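Local coordinates for synaptic vesicle membrane protein VAT-1 homolog-like (Homo sapiens, PDB 4A27) that probably acts as an oxidoreductase of the quinone reductase type and may bind zinc, at residues A6-L18 / R50-P64. Numbering follows the deposited sequence.
Sequences AVVLAGFGGLNKL and RQGNIDNPPKTPLVP
Val8 CG1 lies alongside the ring of Pro61, 3.7 Å from its CB, where strand 4-9 meets the chain leading from Thr60 to Pro64. Leu9 then pairs with Leu62 in a single antiparallel bridge: Leu9 N reaches Leu62 O at 2.8 Å in an almost straight bond (178°), whereas the return bond from Leu62 N to Leu9 O is longer, 3.3 Å. With CG anti to its backbone N (chi1 -179°), Leu9 sends CD1 to Arg50 CG and CD2 to Leu62 CD1. The Phe12 ring is sandwiched by CH-pi contacts on opposite faces, from Gly52 CA, at the Schellman motif that ends helix 44-51 and 3.7 Å from the centroid, and from Thr60 CG2; Arg50 O lies at the ring edge, in plane. Gly13 N donates a hydrogen bond to Arg50 O at 3.1 Å, and Arg50, bent at chi2 and chi3, folds back to give Gly13 O a weak hydrogen bond from NH1. Leu15 CD2 packs 3.7 Å from Arg50 NH2, and both side chains touch Met326 of helix 322-330. Within the GroES-like domain, backbone bonds thus tie the N-terminal hairpin to the helix end and the following loop, while Arg50 NE is buried without a polar partner, probably at some electrostatic cost.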
# COMPACT_ATOMS: atom_id res chain seq x y z
N ALA A 6 40.10 -12.55 -0.70
CA ALA A 6 38.95 -11.71 -0.68
C ALA A 6 39.14 -10.55 -1.64
O ALA A 6 40.26 -10.28 -2.08
CB ALA A 6 38.69 -11.20 0.74
N VAL A 7 38.03 -9.94 -2.06
CA VAL A 7 38.07 -8.70 -2.83
C VAL A 7 38.04 -7.59 -1.78
O VAL A 7 37.22 -7.62 -0.87
CB VAL A 7 36.89 -8.55 -3.79
CG1 VAL A 7 36.96 -7.18 -4.49
CG2 VAL A 7 36.87 -9.68 -4.82
N VAL A 8 38.97 -6.65 -1.90
CA VAL A 8 39.03 -5.50 -1.03
C VAL A 8 38.77 -4.23 -1.85
O VAL A 8 39.27 -4.10 -2.99
CB VAL A 8 40.39 -5.38 -0.31
CG1 VAL A 8 40.27 -4.36 0.84
CG2 VAL A 8 40.84 -6.71 0.20
N LEU A 9 37.98 -3.33 -1.29
CA LEU A 9 37.83 -1.98 -1.81
C LEU A 9 38.85 -1.11 -1.06
O LEU A 9 38.69 -0.87 0.13
CB LEU A 9 36.42 -1.47 -1.57
CG LEU A 9 36.07 -0.08 -2.07
CD1 LEU A 9 36.24 0.02 -3.58
CD2 LEU A 9 34.68 0.27 -1.62
N ALA A 10 39.91 -0.68 -1.76
CA ALA A 10 41.03 0.04 -1.13
C ALA A 10 40.59 1.41 -0.62
O ALA A 10 40.85 1.75 0.53
CB ALA A 10 42.16 0.20 -2.12
N GLY A 11 39.90 2.16 -1.47
CA GLY A 11 39.13 3.33 -1.07
C GLY A 11 38.00 3.57 -2.06
O GLY A 11 37.88 2.86 -3.05
N PHE A 12 37.15 4.56 -1.80
CA PHE A 12 36.07 4.90 -2.73
C PHE A 12 36.64 5.56 -3.98
O PHE A 12 37.65 6.25 -3.92
CB PHE A 12 35.05 5.82 -2.09
CG PHE A 12 34.42 5.25 -0.85
CD1 PHE A 12 33.72 4.06 -0.91
CD2 PHE A 12 34.52 5.92 0.37
CE1 PHE A 12 33.12 3.53 0.22
CE2 PHE A 12 33.92 5.40 1.51
CZ PHE A 12 33.22 4.19 1.43
N GLY A 13 35.97 5.35 -5.11
CA GLY A 13 36.46 5.79 -6.42
C GLY A 13 35.91 4.89 -7.52
O GLY A 13 34.86 4.27 -7.35
N GLY A 14 36.63 4.80 -8.64
CA GLY A 14 36.20 3.98 -9.77
C GLY A 14 36.67 2.53 -9.66
O GLY A 14 37.17 2.09 -8.60
N LEU A 15 36.54 1.81 -10.77
CA LEU A 15 36.82 0.36 -10.80
C LEU A 15 38.17 -0.01 -10.22
O LEU A 15 38.30 -1.05 -9.56
CB LEU A 15 36.70 -0.17 -12.24
CG LEU A 15 35.27 -0.24 -12.83
CD1 LEU A 15 35.29 -0.55 -14.35
CD2 LEU A 15 34.38 -1.27 -12.09
N ASN A 16 39.17 0.86 -10.45
CA ASN A 16 40.56 0.59 -10.11
C ASN A 16 40.89 0.55 -8.63
O ASN A 16 42.03 0.27 -8.25
CB ASN A 16 41.47 1.63 -10.80
N LYS A 17 39.91 0.84 -7.79
CA LYS A 17 40.06 0.72 -6.34
C LYS A 17 39.80 -0.70 -5.82
O LYS A 17 40.01 -0.95 -4.63
CB LYS A 17 39.12 1.70 -5.65
CG LYS A 17 39.33 3.15 -6.02
CD LYS A 17 40.52 3.73 -5.28
CE LYS A 17 40.69 5.21 -5.55
NZ LYS A 17 41.75 5.81 -4.71
N LEU A 18 39.31 -1.60 -6.69
CA LEU A 18 39.07 -3.01 -6.33
C LEU A 18 40.28 -3.91 -6.63
O LEU A 18 40.84 -3.91 -7.73
CB LEU A 18 37.82 -3.57 -7.05
CG LEU A 18 36.42 -3.11 -6.64
CD1 LEU A 18 35.41 -3.47 -7.70
CD2 LEU A 18 35.98 -3.65 -5.25
N ARG A 50 31.03 1.05 -4.09
CA ARG A 50 32.33 1.30 -4.73
C ARG A 50 32.65 2.79 -4.94
O ARG A 50 33.79 3.21 -4.78
CB ARG A 50 32.40 0.57 -6.07
CG ARG A 50 33.81 0.34 -6.57
CD ARG A 50 34.15 1.17 -7.80
NE ARG A 50 33.34 0.77 -8.94
CZ ARG A 50 32.56 1.58 -9.66
NH1 ARG A 50 32.48 2.88 -9.41
NH2 ARG A 50 31.86 1.07 -10.66
N GLN A 51 31.64 3.58 -5.28
CA GLN A 51 31.83 5.04 -5.40
C GLN A 51 31.70 5.78 -4.07
O GLN A 51 32.03 6.95 -3.99
CB GLN A 51 30.85 5.64 -6.40
CG GLN A 51 31.04 5.15 -7.82
CD GLN A 51 29.98 5.70 -8.75
OE1 GLN A 51 28.78 5.60 -8.48
NE2 GLN A 51 30.42 6.30 -9.86
N GLY A 52 31.21 5.11 -3.03
CA GLY A 52 30.95 5.77 -1.74
C GLY A 52 29.60 6.48 -1.66
O GLY A 52 29.39 7.29 -0.76
N ASN A 53 28.70 6.17 -2.60
CA ASN A 53 27.31 6.66 -2.56
C ASN A 53 26.44 5.85 -1.61
O ASN A 53 25.57 5.10 -2.03
CB ASN A 53 26.66 6.63 -3.96
CG ASN A 53 27.23 7.66 -4.91
OD1 ASN A 53 28.29 7.49 -5.49
ND2 ASN A 53 26.48 8.75 -5.10
N ILE A 54 26.68 5.98 -0.31
CA ILE A 54 25.86 5.27 0.67
C ILE A 54 25.96 6.10 1.94
O ILE A 54 27.05 6.22 2.47
CB ILE A 54 26.37 3.81 0.90
N ASP A 55 24.85 6.67 2.39
CA ASP A 55 24.83 7.64 3.50
C ASP A 55 24.25 7.05 4.80
O ASP A 55 23.03 6.97 4.92
CB ASP A 55 24.00 8.87 3.10
N ASN A 56 25.06 6.67 5.81
CA ASN A 56 26.50 6.98 5.92
C ASN A 56 27.45 5.81 5.60
O ASN A 56 27.21 4.69 6.05
CB ASN A 56 26.81 7.51 7.32
N PRO A 57 28.54 6.08 4.86
CA PRO A 57 29.44 5.06 4.30
C PRO A 57 30.31 4.33 5.34
O PRO A 57 30.78 4.96 6.28
CB PRO A 57 30.33 5.88 3.36
CG PRO A 57 30.30 7.27 3.89
CD PRO A 57 28.96 7.46 4.50
N PRO A 58 30.54 3.01 5.16
CA PRO A 58 31.44 2.32 6.09
C PRO A 58 32.89 2.66 5.78
O PRO A 58 33.18 3.20 4.72
CB PRO A 58 31.18 0.84 5.82
CG PRO A 58 30.79 0.80 4.40
CD PRO A 58 30.08 2.10 4.09
N LYS A 59 33.78 2.35 6.71
CA LYS A 59 35.17 2.71 6.56
C LYS A 59 35.82 1.80 5.50
O LYS A 59 35.45 0.63 5.37
CB LYS A 59 35.90 2.61 7.90
N THR A 60 36.73 2.37 4.71
CA THR A 60 37.58 1.58 3.84
C THR A 60 38.90 1.42 4.56
O THR A 60 39.24 2.26 5.38
CB THR A 60 37.80 2.25 2.43
OG1 THR A 60 38.34 3.58 2.57
CG2 THR A 60 36.49 2.29 1.62
N PRO A 61 39.66 0.35 4.26
CA PRO A 61 39.36 -0.74 3.31
C PRO A 61 38.22 -1.62 3.80
O PRO A 61 37.94 -1.66 5.00
CB PRO A 61 40.66 -1.55 3.25
CG PRO A 61 41.41 -1.18 4.51
CD PRO A 61 41.05 0.27 4.74
N LEU A 62 37.54 -2.28 2.87
CA LEU A 62 36.39 -3.10 3.20
C LEU A 62 36.18 -4.18 2.15
O LEU A 62 36.60 -4.05 1.02
CB LEU A 62 35.12 -2.26 3.35
CG LEU A 62 34.48 -1.54 2.16
CD1 LEU A 62 33.58 -2.46 1.37
CD2 LEU A 62 33.67 -0.37 2.71
N VAL A 63 35.56 -5.27 2.57
CA VAL A 63 35.22 -6.35 1.66
C VAL A 63 33.74 -6.09 1.27
O VAL A 63 32.87 -6.01 2.14
CB VAL A 63 35.45 -7.72 2.33
CG1 VAL A 63 35.06 -8.90 1.35
CG2 VAL A 63 36.92 -7.87 2.85
N PRO A 64 33.47 -5.84 -0.02
CA PRO A 64 32.07 -5.64 -0.44
C PRO A 64 31.23 -6.93 -0.54
O PRO A 64 31.75 -8.02 -0.34
CB PRO A 64 32.19 -5.08 -1.85
CG PRO A 64 33.64 -4.87 -2.10
CD PRO A 64 34.38 -5.77 -1.18